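Local structure of AT-less polyketide synthase (Streptomyces platensis subsp. rosaceus, 4QYR) at residues Gly264-His269 with Ala285-Asp290; Leu379-Leu384 with Val396-Arg401. The protein probably extends polyketide chains by decarboxylative condensation, as the ketosynthase domain KS3 of MgsE, an AT-less polyketide synthase involved in isomigrastatin biosynthesis. One frame throughout, in Å; residues are numbered along the deposited sequence.

Contact 1. Residues Gly264-His269 with Ala285-Asp290; sequences GSAENH and AALIQD
Leu287, Ala266 and Asn268 form the centre of a strand-helix interface in the thiolase fold and illustrate how a helix can rest on a sheet mainly through side-chain packing, with a single amide pinning it in place. Strand 260-269, helix 281-291 and strand 302-304 make a beta-alpha-beta crossover, the two strands running parallel in one mixed sheet with two others between them. The helix segment runs back along the strand at 153° between their directions, with 7.3 Å between the axes at closest approach.

The apolar pair is Leu287 CD1 and Ala266 CB, 4.2 Å apart. With CG anti to the backbone N (chi1 173°), the leucine also carries CD1 down against the strand backbone, 3.4 Å from Ala266 O and 3.6 Å from Glu267 CA.

A second kind of contact sets hydrocarbon against an amide. Leu287 CB lies 3.8 Å from Asn268 ND2, while Leu287 CD1 stands 3.7 Å from Asn268 OD1. Asn268 ND2 donates to Ala283 O in the first turn of the same helix, and OD1 accepts from Asn429 ND2 on the adjoining strand. Together these bonds fix the rotation of the buried amide and make it a bridge between the helix and the next strand.

On the other face of the strand, Ser265 and Glu267 meet helix 175-189, where Glu267 forms a salt bridge with Arg182. Arg191 of the second subunit donates to Glu267 O, bringing this strand into the dimer interface.

The charged part of the contact is slight. Asp290 has a salt bridge to Arg293 through OD1, and its other oxygen, OD2, sits 3.5 Å from the methyl carbon CB of Ala266.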
loop_
_atom_site.group_PDB
_atom_site.type_symbol
_atom_site.label_atom_id
_atom_site.label_comp_id
_atom_site.label_asym_id
_atom_site.label_seq_id
_atom_site.Cartn_x
_atom_site.Cartn_y
_atom_site.Cartn_z
ATOM N N GLY A 264 8.571 14.875 -12.231
ATOM C CA GLY A 264 8.269 15.080 -10.831
ATOM C C GLY A 264 7.036 14.330 -10.389
ATOM O O GLY A 264 6.230 13.878 -11.205
ATOM N N SER A 265 6.862 14.235 -9.080
ATOM C CA SER A 265 5.888 13.314 -8.531
ATOM C C SER A 265 5.758 13.536 -7.035
ATOM O O SER A 265 6.764 13.553 -6.330
ATOM C CB SER A 265 6.336 11.887 -8.840
ATOM O OG SER A 265 5.771 10.941 -7.963
ATOM N N ALA A 266 4.533 13.710 -6.542
ATOM C CA ALA A 266 4.334 13.912 -5.102
ATOM C C ALA A 266 3.028 13.311 -4.624
ATOM O O ALA A 266 2.094 13.191 -5.410
ATOM C CB ALA A 266 4.379 15.404 -4.762
ATOM N N GLU A 267 2.962 12.932 -3.345
ATOM C CA GLU A 267 1.696 12.533 -2.716
ATOM C C GLU A 267 1.606 13.142 -1.324
ATOM O O GLU A 267 2.620 13.429 -0.707
ATOM C CB GLU A 267 1.551 11.007 -2.636
ATOM C CG GLU A 267 2.190 10.410 -1.404
ATOM C CD GLU A 267 1.925 8.908 -1.218
ATOM O OE1 GLU A 267 2.914 8.136 -1.152
ATOM O OE2 GLU A 267 0.744 8.496 -1.116
ATOM N N ASN A 268 0.391 13.367 -0.846
ATOM C CA ASN A 268 0.178 13.929 0.489
ATOM C C ASN A 268 -1.236 13.654 0.925
ATOM O O ASN A 268 -2.004 13.083 0.174
ATOM C CB ASN A 268 0.471 15.435 0.531
ATOM C CG ASN A 268 -0.657 16.302 -0.063
ATOM O OD1 ASN A 268 -1.600 15.809 -0.690
ATOM N ND2 ASN A 268 -0.527 17.619 0.113
ATOM N N HIS A 269 -1.599 14.046 2.131
ATOM C CA HIS A 269 -2.964 13.813 2.529
ATOM C C HIS A 269 -3.583 15.114 2.960
ATOM O O HIS A 269 -2.896 16.014 3.421
ATOM C CB HIS A 269 -3.064 12.784 3.648
ATOM C CG HIS A 269 -4.476 12.456 4.028
ATOM N ND1 HIS A 269 -5.179 13.173 4.972
ATOM C CD2 HIS A 269 -5.316 11.488 3.592
ATOM C CE1 HIS A 269 -6.389 12.660 5.101
ATOM N NE2 HIS A 269 -6.501 11.640 4.272
ATOM N N ALA A 285 -2.913 22.359 -3.399
ATOM C CA ALA A 285 -1.882 23.284 -3.813
ATOM C C ALA A 285 -0.517 22.801 -3.359
ATOM O O ALA A 285 0.402 22.690 -4.165
ATOM C CB ALA A 285 -2.161 24.642 -3.266
ATOM N N ALA A 286 -0.402 22.499 -2.067
ATOM C CA ALA A 286 0.876 22.140 -1.457
ATOM C C ALA A 286 1.490 20.956 -2.171
ATOM O O ALA A 286 2.700 20.884 -2.347
ATOM C CB ALA A 286 0.690 21.839 -0.013
ATOM N N LEU A 287 0.614 20.046 -2.587
ATOM C CA LEU A 287 0.950 18.860 -3.356
ATOM C C LEU A 287 1.632 19.196 -4.654
ATOM O O LEU A 287 2.721 18.724 -4.933
ATOM C CB LEU A 287 -0.314 18.061 -3.667
ATOM C CG LEU A 287 -0.179 16.864 -4.602
ATOM C CD1 LEU A 287 0.329 15.675 -3.814
ATOM C CD2 LEU A 287 -1.490 16.525 -5.242
ATOM N N ILE A 288 0.958 20.000 -5.464
ATOM C CA ILE A 288 1.458 20.379 -6.776
ATOM C C ILE A 288 2.801 21.074 -6.681
ATOM O O ILE A 288 3.734 20.689 -7.393
ATOM C CB ILE A 288 0.456 21.271 -7.498
ATOM C CG1 ILE A 288 -0.780 20.439 -7.815
ATOM C CG2 ILE A 288 1.050 21.820 -8.782
ATOM C CD1 ILE A 288 -1.996 21.249 -7.982
ATOM N N GLN A 289 2.912 22.059 -5.790
ATOM C CA GLN A 289 4.178 22.757 -5.590
ATOM C C GLN A 289 5.294 21.805 -5.237
ATOM O O GLN A 289 6.437 21.981 -5.658
ATOM C CB GLN A 289 4.046 23.799 -4.501
ATOM C CG GLN A 289 2.870 24.684 -4.729
ATOM C CD GLN A 289 2.893 25.893 -3.854
ATOM O OE1 GLN A 289 3.929 26.241 -3.282
ATOM N NE2 GLN A 289 1.750 26.555 -3.737
ATOM N N ASP A 290 4.947 20.798 -4.450
ATOM C CA ASP A 290 5.883 19.762 -4.074
ATOM C C ASP A 290 6.370 19.004 -5.329
ATOM O O ASP A 290 7.565 18.792 -5.511
ATOM C CB ASP A 290 5.214 18.833 -3.063
ATOM C CG ASP A 290 6.156 17.817 -2.476
ATOM O OD1 ASP A 290 7.375 17.996 -2.650
ATOM O OD2 ASP A 290 5.680 16.840 -1.840
#

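Contact 2. Residues Leu379-Leu384 with Val396-Arg401; sequences LHCDRL and VVRELR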
loop_
_atom_site.group_PDB
_atom_site.type_symbol
_atom_site.label_atom_id
_atom_site.label_comp_id
_atom_site.label_asym_id
_atom_site.label_seq_id
_atom_site.Cartn_x
_atom_site.Cartn_y
_atom_site.Cartn_z
ATOM N N LEU A 379 -15.776 17.349 -22.785
ATOM C CA LEU A 379 -17.148 17.089 -23.189
ATOM C C LEU A 379 -18.170 17.606 -22.193
ATOM O O LEU A 379 -17.843 17.854 -21.030
ATOM C CB LEU A 379 -17.343 15.595 -23.403
ATOM C CG LEU A 379 -17.077 15.057 -24.807
ATOM C CD1 LEU A 379 -15.706 15.443 -25.341
ATOM C CD2 LEU A 379 -17.241 13.556 -24.787
ATOM N N HIS A 380 -19.407 17.760 -22.665
ATOM C CA HIS A 380 -20.516 18.326 -21.884
ATOM C C HIS A 380 -20.160 19.669 -21.271
ATOM O O HIS A 380 -20.684 20.056 -20.236
ATOM C CB HIS A 380 -20.948 17.370 -20.776
ATOM C CG HIS A 380 -20.965 15.937 -21.191
ATOM N ND1 HIS A 380 -19.924 15.073 -20.923
ATOM C CD2 HIS A 380 -21.895 15.216 -21.857
ATOM C CE1 HIS A 380 -20.216 13.877 -21.399
ATOM N NE2 HIS A 380 -21.407 13.936 -21.971
ATOM N N CYS A 381 -19.269 20.383 -21.927
ATOM C CA CYS A 381 -18.639 21.511 -21.292
ATOM C C CYS A 381 -18.909 22.780 -22.089
ATOM O O CYS A 381 -18.065 23.673 -22.167
ATOM C CB CYS A 381 -17.142 21.240 -21.158
ATOM S SG CYS A 381 -16.333 22.275 -19.973
ATOM N N ASP A 382 -20.097 22.858 -22.678
ATOM C CA ASP A 382 -20.442 24.004 -23.512
ATOM C C ASP A 382 -20.599 25.268 -22.681
ATOM O O ASP A 382 -20.187 26.345 -23.099
ATOM C CB ASP A 382 -21.717 23.728 -24.320
ATOM C CG ASP A 382 -21.620 22.452 -25.148
ATOM O OD1 ASP A 382 -20.607 22.281 -25.864
ATOM O OD2 ASP A 382 -22.552 21.620 -25.084
ATOM N N ARG A 383 -21.177 25.133 -21.498
ATOM C CA ARG A 383 -21.322 26.265 -20.595
ATOM C C ARG A 383 -20.404 26.088 -19.377
ATOM O O ARG A 383 -20.638 25.216 -18.534
ATOM C CB ARG A 383 -22.781 26.403 -20.172
ATOM C CG ARG A 383 -23.071 27.589 -19.296
ATOM C CD ARG A 383 -23.399 28.795 -20.138
ATOM N NE ARG A 383 -24.469 28.527 -21.094
ATOM C CZ ARG A 383 -25.482 29.361 -21.327
ATOM N NH1 ARG A 383 -25.568 30.506 -20.658
ATOM N NH2 ARG A 383 -26.418 29.049 -22.222
ATOM N N LEU A 384 -19.350 26.895 -19.286
ATOM C CA LEU A 384 -18.332 26.694 -18.252
ATOM C C LEU A 384 -18.852 26.975 -16.846
ATOM O O LEU A 384 -19.877 27.634 -16.670
ATOM C CB LEU A 384 -17.111 27.579 -18.508
ATOM C CG LEU A 384 -16.136 27.301 -19.655
ATOM C CD1 LEU A 384 -14.789 27.929 -19.335
ATOM C CD2 LEU A 384 -15.973 25.820 -19.926
ATOM N N VAL A 396 -9.817 25.591 -20.698
ATOM C CA VAL A 396 -10.349 24.270 -20.967
ATOM C C VAL A 396 -10.337 24.026 -22.465
ATOM O O VAL A 396 -10.789 24.865 -23.229
ATOM C CB VAL A 396 -11.770 24.106 -20.455
ATOM C CG1 VAL A 396 -12.292 22.726 -20.820
ATOM C CG2 VAL A 396 -11.821 24.338 -18.969
ATOM N N VAL A 397 -9.805 22.881 -22.883
ATOM C CA VAL A 397 -9.789 22.492 -24.293
ATOM C C VAL A 397 -11.098 21.855 -24.693
ATOM O O VAL A 397 -11.348 20.695 -24.365
ATOM C CB VAL A 397 -8.666 21.487 -24.588
ATOM C CG1 VAL A 397 -8.670 21.091 -26.066
ATOM C CG2 VAL A 397 -7.328 22.065 -24.179
ATOM N N ARG A 398 -11.936 22.595 -25.403
ATOM C CA ARG A 398 -13.225 22.052 -25.807
ATOM C C ARG A 398 -13.210 21.794 -27.307
ATOM O O ARG A 398 -14.226 21.440 -27.908
ATOM C CB ARG A 398 -14.342 23.014 -25.410
ATOM C CG ARG A 398 -14.314 23.362 -23.942
ATOM C CD ARG A 398 -15.391 24.363 -23.580
ATOM N NE ARG A 398 -15.050 25.735 -23.948
ATOM C CZ ARG A 398 -15.842 26.782 -23.724
ATOM N NH1 ARG A 398 -17.011 26.611 -23.128
ATOM N NH2 ARG A 398 -15.466 27.999 -24.086
ATOM N N GLU A 399 -12.028 21.971 -27.891
ATOM C CA GLU A 399 -11.839 21.939 -29.334
ATOM C C GLU A 399 -10.551 21.191 -29.666
ATOM O O GLU A 399 -9.474 21.579 -29.215
ATOM C CB GLU A 399 -11.772 23.362 -29.909
ATOM C CG GLU A 399 -10.658 24.309 -29.338
ATOM C CD GLU A 399 -10.841 24.765 -27.869
ATOM O OE1 GLU A 399 -11.717 24.239 -27.161
ATOM O OE2 GLU A 399 -10.101 25.671 -27.414
ATOM N N LEU A 400 -10.650 20.118 -30.439
ATOM C CA LEU A 400 -9.468 19.369 -30.853
ATOM C C LEU A 400 -8.397 20.270 -31.464
ATOM O O LEU A 400 -8.615 20.891 -32.512
ATOM C CB LEU A 400 -9.868 18.292 -31.852
ATOM C CG LEU A 400 -8.728 17.528 -32.529
ATOM C CD1 LEU A 400 -7.903 16.761 -31.516
ATOM C CD2 LEU A 400 -9.283 16.594 -33.582
ATOM N N ARG A 401 -7.240 20.352 -30.817
ATOM C CA ARG A 401 -6.199 21.268 -31.274
ATOM C C ARG A 401 -4.827 20.613 -31.369
ATOM O O ARG A 401 -4.547 19.639 -30.687
ATOM C CB ARG A 401 -6.115 22.484 -30.346
ATOM C CG ARG A 401 -5.247 22.255 -29.130
ATOM C CD ARG A 401 -4.811 23.549 -28.466
ATOM N NE ARG A 401 -5.893 24.229 -27.751
ATOM C CZ ARG A 401 -5.712 24.900 -26.614
ATOM N NH1 ARG A 401 -4.496 24.957 -26.066
ATOM N NH2 ARG A 401 -6.740 25.492 -26.013
#
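Arg398 reaches across to the backbone of Cys381 and Asp382, a small example of two irregular segments joined by one long side chain. The compact part lies deeper, where both Cys381 and Val396 are buried. Cys381 SG meets Val396 CG1 at 4.2 Å, and the pair is backed by Phe227 on the cysteine side and by Leu344 of strand 342-345 on the valine side. Val396 ends strand 394-396, the outermost strand at this end of the sheet within the chain.

The solvent side is exposed, yet Arg398 engages it extensively. Its chain runs extended to CD and then bends at chi3 (-78°), which turns the guanidinium to the Cys381 carbonyl. Arg398 NH1 donates to Cys381 O over 3.3 Å with a nearly straight N-H...O angle of 177°; the oxygen lies in the guanidinium plane and the donor in the carbonyl plane. Asp382 O is also at that edge, 3.2 Å from Arg398 NH1, yet the angle is too poor for a bond. Leu384 covers one guanidinium face, its CD2 3.5 Å from Arg398 NH1.

The loose element is the Asp382 carboxylate, with OD1 6.3 Å from Arg398 NH1. Within this contact no carboxylate pairs with the arginine; carbonyl dipoles and, at this exposed position, solvent probably help to stabilise its charge.

Overall arrangement
From the N terminus the chain has already built much of the central sheet before it enters strand 260-269. Contact 1 then closes the 15 residues between its two segments, the last four of which already belong to helix 281-291, bringing that helix against the sheet. The chain goes on through strand 302-304, helix 313-331 and strand 342-345 before contact 2 closes a shorter, 11-residue excursion between 379-384 and 396-401. The two closures follow in series, neither nesting nor crossing. The centres of contacts 1 and 2 are about 27 Å apart. Contact 1 ties a helix to an inner strand beside the dimer partner, whereas contact 2 joins loops flanking edge strand 394-396, both within the ketosynthase.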